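Local coordinates for uncharacterized protein DUF1470 (Jannaschia sp. CCS1, PDB 3H0N) that is of unknown function but binds zinc through a treble-clef zinc finger and possibly acts as a transcription regulator, at residues Gly34-Lys46 with Gln54-Leu66. Sequence-based numbering, arbitrary orientation. Where two conformers were deposited one is given.
Sequences GGCVIEDLHDLLK and QLGDDHVEGFVEL
Helix 38-44, which carries Leu41 and His42, crosses the first turns of helix 58-78, which carry Val60 and Phe63, at 70°, with the axes of these short segments 9.8 Å apart at their closest. Leu41 points across to the second helix. Its CD2 lies over one face of the Phe63 ring in a CH-pi contact, 4.2 Å from the ring centroid. Its CD1 turns to Val60 CG2 and to Leu55 CD2. Leu45 adds its CD1 at 3.8 Å from Phe63 CZ, coming obliquely to the ring. With an alanine at Phe63, Leu41 CD2 and Leu45 CD1 would probably both lose the ring they pack on, leaving a gap between the helices. The pair probably forms part of the ABATE domain, the new fold described for this protein. Helix 121-138 packs here too: Leu121 and Val122 touch Phe63, and Trp125 touches Leu45. Leu55, in the loop leading to helix 58-78, runs alongside His42 in the opposite sense. Its CD1 sits almost centrally over one face of the imidazole, 12° off the ring normal, and also meets Leu41 CB. With CG anti to the carbonyl carbon (chi1 -80°), His42 brings the end of its ring toward Leu55. At the ring edge, in the ring plane, water 2 links His42 NE2 to Leu55 O, which accepts from the water at 2.6 Å. Water 1 makes a second bridge: it accepts from Ile38 N and donates to Asp57 OD1. In one of its two conformers, Ile38 has its CD1 near the Gly56 backbone, 3.6 Å from Gly56 C, while Asp57 OD1 lies against its CB. Ahead of the helix, Val37 N donates to Asp40 OD2 at 3.0 Å, closing the N-terminal turn. One residue earlier than Val37, Cys36 SG touches both Val60 CG1 and Val64 CG2.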
ATOM      1  N   GLY A  34       3.544  26.059  18.058  1.00  9.53           N
ATOM      2  CA  GLY A  34       4.199  25.071  17.224  1.00  9.13           C
ATOM      3  C   GLY A  34       5.670  24.892  17.532  1.00  8.33           C
ATOM      4  O   GLY A  34       6.144  25.260  18.604  1.00  9.78           O
ATOM      5  N   GLY A  35       6.381  24.325  16.555  1.00  8.60           N
ATOM      6  CA  GLY A  35       7.722  23.796  16.753  1.00  8.07           C
ATOM      7  C   GLY A  35       7.589  22.485  17.463  1.00  9.73           C
ATOM      8  O   GLY A  35       6.491  21.989  17.689  1.00  9.31           O
ATOM      9  N   CYS A  36       8.732  21.890  17.809  1.00 10.34           N
ATOM     10  CA  CYS A  36       8.745  20.735  18.672  1.00 11.33           C
ATOM     11  C   CYS A  36      10.048  20.589  19.411  1.00 10.52           C
ATOM     12  O   CYS A  36      11.029  21.265  19.131  1.00 12.11           O
ATOM     13  CB  CYS A  36       8.363  19.441  17.980  1.00 16.45           C
ATOM     14  SG  CYS A  36       9.557  18.657  16.969  1.00 19.14           S
ATOM     15  N   VAL A  37       9.999  19.716  20.396  1.00 11.93           N
ATOM     16  CA  VAL A  37      11.167  19.320  21.167  1.00 10.71           C
ATOM     17  C   VAL A  37      11.304  17.799  21.086  1.00 11.46           C
ATOM     18  O   VAL A  37      10.399  17.050  20.634  1.00 10.17           O
ATOM     19  CB  VAL A  37      11.034  19.782  22.657  1.00 11.67           C
ATOM     20  CG1 VAL A  37      11.090  21.300  22.768  1.00 16.35           C
ATOM     21  CG2 VAL A  37       9.734  19.243  23.303  1.00 11.45           C
ATOM     22  N   ILE A  38      12.455  17.299  21.503  1.00 10.68           N
ATOM     23  CA  ILE A  38      12.710  15.868  21.347  0.50 11.14           C
ATOM     24  C   ILE A  38      11.674  15.009  22.076  1.00 10.30           C
ATOM     25  O   ILE A  38      11.320  13.905  21.604  1.00 10.73           O
ATOM     26  CB  ILE A  38      14.153  15.446  21.736  0.50 11.62           C
ATOM     27  CG1 ILE A  38      14.554  14.208  20.924  0.50  7.80           C
ATOM     28  CG2 ILE A  38      14.258  15.188  23.229  0.50  9.81           C
ATOM     29  CD1 ILE A  38      15.785  13.460  21.431  0.50  8.44           C
ATOM     30  N   GLU A  39      11.133  15.491  23.196  1.00 11.81           N
ATOM     31  CA  GLU A  39      10.079  14.731  23.891  1.00 13.26           C
ATOM     32  C   GLU A  39       8.829  14.482  23.020  1.00 10.75           C
ATOM     33  O   GLU A  39       8.191  13.421  23.109  1.00 10.28           O
ATOM     34  CB  GLU A  39       9.661  15.458  25.180  1.00 12.92           C
ATOM     35  CG  GLU A  39      10.712  15.433  26.285  1.00 17.08           C
ATOM     36  CD  GLU A  39      11.784  16.521  26.179  1.00 24.27           C
ATOM     37  OE1 GLU A  39      11.774  17.351  25.248  1.00 14.86           O
ATOM     38  OE2 GLU A  39      12.673  16.537  27.063  1.00 33.01           O
ATOM     39  N   ASP A  40       8.492  15.453  22.166  1.00 10.30           N
ATOM     40  CA  ASP A  40       7.382  15.332  21.243  1.00  9.71           C
ATOM     41  C   ASP A  40       7.666  14.217  20.252  1.00 11.78           C
ATOM     42  O   ASP A  40       6.768  13.452  19.882  1.00 12.24           O
ATOM     43  CB  ASP A  40       7.149  16.613  20.432  1.00 10.81           C
ATOM     44  CG  ASP A  40       6.746  17.812  21.279  1.00 12.46           C
ATOM     45  OD1 ASP A  40       5.951  17.642  22.219  1.00 15.62           O
ATOM     46  OD2 ASP A  40       7.213  18.917  20.989  1.00 15.12           O
ATOM     47  N   LEU A  41       8.926  14.106  19.835  1.00 10.45           N
ATOM     48  CA  LEU A  41       9.297  13.047  18.903  1.00 10.45           C
ATOM     49  C   LEU A  41       9.294  11.659  19.546  1.00  9.42           C
ATOM     50  O   LEU A  41       8.870  10.669  18.910  1.00  9.88           O
ATOM     51  CB  LEU A  41      10.644  13.356  18.264  1.00 10.11           C
ATOM     52  CG  LEU A  41      10.711  14.713  17.533  1.00 10.50           C
ATOM     53  CD1 LEU A  41      12.126  14.864  16.934  1.00 15.54           C
ATOM     54  CD2 LEU A  41       9.620  14.810  16.472  1.00 11.78           C
ATOM     55  N   HIS A  42       9.721  11.551  20.807  1.00  9.60           N
ATOM     56  CA  HIS A  42       9.626  10.267  21.486  1.00 10.23           C
ATOM     57  C   HIS A  42       8.180   9.742  21.541  1.00 11.30           C
ATOM     58  O   HIS A  42       7.927   8.551  21.334  1.00 14.65           O
ATOM     59  CB  HIS A  42      10.224  10.349  22.887  1.00  9.55           C
ATOM     60  CG  HIS A  42      11.720  10.248  22.897  1.00 11.49           C
ATOM     61  ND1 HIS A  42      12.372   9.060  23.134  1.00 20.70           N
ATOM     62  CD2 HIS A  42      12.686  11.171  22.683  1.00 22.64           C
ATOM     63  CE1 HIS A  42      13.678   9.260  23.082  1.00 24.01           C
ATOM     64  NE2 HIS A  42      13.897  10.531  22.791  1.00 12.82           N
ATOM     65  N   ASP A  43       7.236  10.633  21.760  0.50 10.34           N
ATOM     66  CA  ASP A  43       5.854  10.206  21.840  0.50 10.61           C
ATOM     67  C   ASP A  43       5.257  10.012  20.446  0.50 10.16           C
ATOM     68  O   ASP A  43       4.491   9.069  20.240  0.50 11.55           O
ATOM     69  CB  ASP A  43       5.045  11.210  22.633  0.50 10.35           C
ATOM     70  CG  ASP A  43       3.586  10.862  22.672  0.50 11.92           C
ATOM     71  OD1 ASP A  43       3.251   9.797  23.215  0.50 16.71           O
ATOM     72  OD2 ASP A  43       2.793  11.641  22.140  0.50 17.18           O
ATOM     73  N   LEU A  44       5.623  10.884  19.496  1.00 11.86           N
ATOM     74  CA  LEU A  44       5.188  10.741  18.116  1.00 11.37           C
ATOM     75  C   LEU A  44       5.526   9.387  17.488  1.00 11.92           C
ATOM     76  O   LEU A  44       4.706   8.774  16.786  1.00 13.46           O
ATOM     77  CB  LEU A  44       5.785  11.858  17.263  1.00 10.50           C
ATOM     78  CG  LEU A  44       5.417  11.867  15.778  1.00  9.22           C
ATOM     79  CD1 LEU A  44       3.921  12.294  15.586  1.00  9.89           C
ATOM     80  CD2 LEU A  44       6.331  12.785  14.989  1.00 10.32           C
ATOM     81  N   LEU A  45       6.761   8.936  17.735  1.00 10.88           N
ATOM     82  CA  LEU A  45       7.306   7.756  17.092  1.00 10.67           C
ATOM     83  C   LEU A  45       7.329   6.542  18.016  1.00 11.66           C
ATOM     84  O   LEU A  45       8.036   5.581  17.741  1.00 12.07           O
ATOM     85  CB  LEU A  45       8.741   8.032  16.619  1.00 12.01           C
ATOM     86  CG  LEU A  45       8.863   9.247  15.686  1.00  9.38           C
ATOM     87  CD1 LEU A  45      10.333   9.482  15.294  1.00 10.60           C
ATOM     88  CD2 LEU A  45       7.962   9.106  14.496  1.00 11.90           C
ATOM     89  N   LYS A  46       6.549   6.554  19.101  1.00 11.80           N
ATOM     90  CA  LYS A  46       6.592   5.481  20.123  1.00 13.04           C
ATOM     91  C   LYS A  46       6.313   4.083  19.564  1.00 13.88           C
ATOM     92  O   LYS A  46       6.752   3.087  20.127  1.00 14.40           O
ATOM     93  CB  LYS A  46       5.590   5.786  21.244  1.00 14.49           C
ATOM     94  CG  LYS A  46       4.117   5.708  20.797  1.00 15.30           C
ATOM     95  CD  LYS A  46       3.154   6.141  21.908  1.00 20.56           C
ATOM     96  CE  LYS A  46       1.716   5.743  21.560  1.00 28.86           C
ATOM     97  N   GLN A  54      17.184   5.808  18.550  1.00  7.68           N
ATOM     98  CA  GLN A  54      18.116   6.569  17.762  1.00  7.52           C
ATOM     99  C   GLN A  54      17.827   8.074  17.683  1.00  6.65           C
ATOM    100  O   GLN A  54      18.605   8.803  17.072  1.00 10.32           O
ATOM    101  CB  GLN A  54      18.217   5.963  16.357  1.00  7.63           C
ATOM    102  CG  GLN A  54      18.957   4.623  16.379  1.00  8.25           C
ATOM    103  CD  GLN A  54      20.445   4.715  16.587  1.00  9.02           C
ATOM    104  OE1 GLN A  54      21.084   5.667  16.088  1.00 11.34           O
ATOM    105  NE2 GLN A  54      21.025   3.732  17.304  1.00  9.25           N
ATOM    106  N   LEU A  55      16.775   8.532  18.361  1.00  6.51           N
ATOM    107  CA  LEU A  55      16.424   9.941  18.309  1.00  7.28           C
ATOM    108  C   LEU A  55      17.454  10.810  19.051  1.00  7.51           C
ATOM    109  O   LEU A  55      17.913  10.483  20.136  1.00  8.06           O
ATOM    110  CB  LEU A  55      15.048  10.149  18.971  1.00  7.25           C
ATOM    111  CG  LEU A  55      13.859  10.042  18.040  1.00  9.02           C
ATOM    112  CD1 LEU A  55      12.513   9.990  18.872  1.00 10.34           C
ATOM    113  CD2 LEU A  55      13.840  11.197  17.044  1.00  9.36           C
ATOM    114  N   GLY A  56      17.743  11.970  18.476  1.00  7.02           N
ATOM    115  CA  GLY A  56      18.546  12.999  19.101  1.00  7.21           C
ATOM    116  C   GLY A  56      17.992  14.381  18.785  1.00  7.10           C
ATOM    117  O   GLY A  56      17.147  14.525  17.917  1.00  8.02           O
ATOM    118  N   ASP A  57      18.543  15.392  19.466  1.00  7.08           N
ATOM    119  CA  ASP A  57      18.081  16.774  19.263  1.00  7.12           C
ATOM    120  C   ASP A  57      18.328  17.218  17.832  1.00  9.29           C
ATOM    121  O   ASP A  57      17.636  18.110  17.324  1.00  9.46           O
ATOM    122  CB  ASP A  57      18.720  17.762  20.227  1.00  7.93           C
ATOM    123  CG  ASP A  57      18.157  17.672  21.640  1.00 17.12           C
ATOM    124  OD1 ASP A  57      17.155  16.987  21.886  1.00 21.29           O
ATOM    125  OD2 ASP A  57      18.729  18.337  22.526  1.00 18.14           O
ATOM    126  N   ASP A  58      19.286  16.607  17.147  1.00  6.93           N
ATOM    127  CA  ASP A  58      19.548  16.935  15.731  1.00  7.83           C
ATOM    128  C   ASP A  58      18.377  16.608  14.797  1.00  9.23           C
ATOM    129  O   ASP A  58      18.276  17.165  13.704  1.00 11.92           O
ATOM    130  CB  ASP A  58      20.807  16.247  15.230  1.00  7.67           C
ATOM    131  CG  ASP A  58      20.793  14.726  15.448  1.00 14.02           C
ATOM    132  OD1 ASP A  58      20.648  14.283  16.613  1.00 14.74           O
ATOM    133  OD2 ASP A  58      21.007  14.012  14.453  1.00 15.94           O
ATOM    134  N   HIS A  59      17.451  15.762  15.239  1.00  8.12           N
ATOM    135  CA  HIS A  59      16.303  15.410  14.427  1.00  8.17           C
ATOM    136  C   HIS A  59      15.180  16.408  14.505  1.00  8.48           C
ATOM    137  O   HIS A  59      14.264  16.396  13.654  1.00  7.97           O
ATOM    138  CB  HIS A  59      15.773  14.032  14.835  1.00  8.47           C
ATOM    139  CG  HIS A  59      16.772  12.963  14.580  1.00  7.70           C
ATOM    140  ND1 HIS A  59      17.218  12.092  15.556  1.00  9.06           N
ATOM    141  CD2 HIS A  59      17.475  12.685  13.467  1.00  8.52           C
ATOM    142  CE1 HIS A  59      18.141  11.302  15.025  1.00 10.09           C
ATOM    143  NE2 HIS A  59      18.323  11.645  13.760  1.00  8.96           N
ATOM    144  N   VAL A  60      15.193  17.293  15.498  1.00  8.44           N
ATOM    145  CA  VAL A  60      14.081  18.220  15.677  1.00  8.12           C
ATOM    146  C   VAL A  60      13.909  19.102  14.422  1.00  9.44           C
ATOM    147  O   VAL A  60      12.793  19.190  13.892  1.00  8.97           O
ATOM    148  CB  VAL A  60      14.296  19.087  16.918  1.00  9.82           C
ATOM    149  CG1 VAL A  60      13.309  20.285  16.933  1.00 10.85           C
ATOM    150  CG2 VAL A  60      14.168  18.217  18.186  1.00 11.91           C
ATOM    151  N   GLU A  61      15.000  19.691  13.904  1.00  9.53           N
ATOM    152  CA  GLU A  61      14.903  20.581  12.724  1.00 11.35           C
ATOM    153  C   GLU A  61      14.332  19.836  11.531  1.00 10.88           C
ATOM    154  O   GLU A  61      13.468  20.369  10.803  1.00 10.91           O
ATOM    155  CB  GLU A  61      16.248  21.203  12.374  1.00 13.83           C
ATOM    156  CG  GLU A  61      16.179  22.154  11.179  1.00 22.37           C
ATOM    157  CD  GLU A  61      17.522  22.846  10.896  1.00 40.89           C
ATOM    158  OE1 GLU A  61      17.901  23.728  11.687  1.00 44.43           O
ATOM    159  OE2 GLU A  61      18.189  22.495   9.889  1.00 48.92           O
ATOM    160  N   GLY A  62      14.737  18.584  11.342  1.00 11.17           N
ATOM    161  CA  GLY A  62      14.233  17.804  10.241  1.00 11.24           C
ATOM    162  C   GLY A  62      12.743  17.525  10.352  1.00  9.74           C
ATOM    163  O   GLY A  62      12.003  17.564   9.352  1.00 10.90           O
ATOM    164  N   PHE A  63      12.273  17.201  11.565  1.00  9.80           N
ATOM    165  CA  PHE A  63      10.852  16.979  11.759  1.00 10.41           C
ATOM    166  C   PHE A  63      10.020  18.270  11.641  1.00  9.88           C
ATOM    167  O   PHE A  63       8.897  18.206  11.160  1.00 11.45           O
ATOM    168  CB  PHE A  63      10.598  16.224  13.071  1.00  9.90           C
ATOM    169  CG  PHE A  63      10.763  14.760  12.937  1.00  9.64           C
ATOM    170  CD1 PHE A  63       9.727  13.978  12.463  1.00 11.48           C
ATOM    171  CD2 PHE A  63      11.952  14.154  13.233  1.00  9.97           C
ATOM    172  CE1 PHE A  63       9.892  12.588  12.322  1.00 12.50           C
ATOM    173  CE2 PHE A  63      12.101  12.781  13.097  1.00 12.41           C
ATOM    174  CZ  PHE A  63      11.052  12.026  12.634  1.00 12.08           C
ATOM    175  N   VAL A  64      10.570  19.392  12.080  1.00 10.61           N
ATOM    176  CA  VAL A  64       9.869  20.681  11.870  1.00 10.49           C
ATOM    177  C   VAL A  64       9.702  20.957  10.374  1.00 11.14           C
ATOM    178  O   VAL A  64       8.621  21.370   9.930  1.00 11.86           O
ATOM    179  CB  VAL A  64      10.594  21.825  12.629  1.00 11.10           C
ATOM    180  CG1 VAL A  64      10.052  23.227  12.174  1.00 14.71           C
ATOM    181  CG2 VAL A  64      10.396  21.623  14.124  1.00 14.16           C
ATOM    182  N   GLU A  65      10.754  20.718   9.586  1.00 10.02           N
ATOM    183  CA  GLU A  65      10.662  20.904   8.149  1.00 11.03           C
ATOM    184  C   GLU A  65       9.694  19.926   7.500  1.00 11.65           C
ATOM    185  O   GLU A  65       8.888  20.300   6.633  1.00 12.64           O
ATOM    186  CB  GLU A  65      12.026  20.799   7.504  1.00 13.26           C
ATOM    187  CG  GLU A  65      12.046  20.947   5.976  1.00 20.05           C
ATOM    188  CD  GLU A  65      11.493  22.272   5.383  1.00 27.80           C
ATOM    189  OE1 GLU A  65      11.148  23.237   6.116  1.00 27.21           O
ATOM    190  OE2 GLU A  65      11.422  22.332   4.128  1.00 32.57           O
ATOM    191  N   LEU A  66       9.744  18.670   7.934  1.00  9.76           N
ATOM    192  CA  LEU A  66       8.790  17.665   7.432  1.00 11.02           C
ATOM    193  C   LEU A  66       7.355  18.113   7.720  1.00 11.36           C
ATOM    194  O   LEU A  66       6.489  18.038   6.854  1.00 11.88           O
ATOM    195  CB  LEU A  66       9.078  16.288   8.041  1.00  9.87           C
ATOM    196  CG  LEU A  66       8.125  15.189   7.621  1.00 10.68           C
ATOM    197  CD1 LEU A  66       8.063  14.996   6.092  1.00 11.38           C
ATOM    198  CD2 LEU A  66       8.527  13.879   8.325  1.00 12.27           C
TER
HETATM  199  O   HOH W   1      14.710  18.987  22.189  1.00 17.14           O
HETATM  200  O   HOH W   2      16.662  10.232  22.446  1.00 15.17           O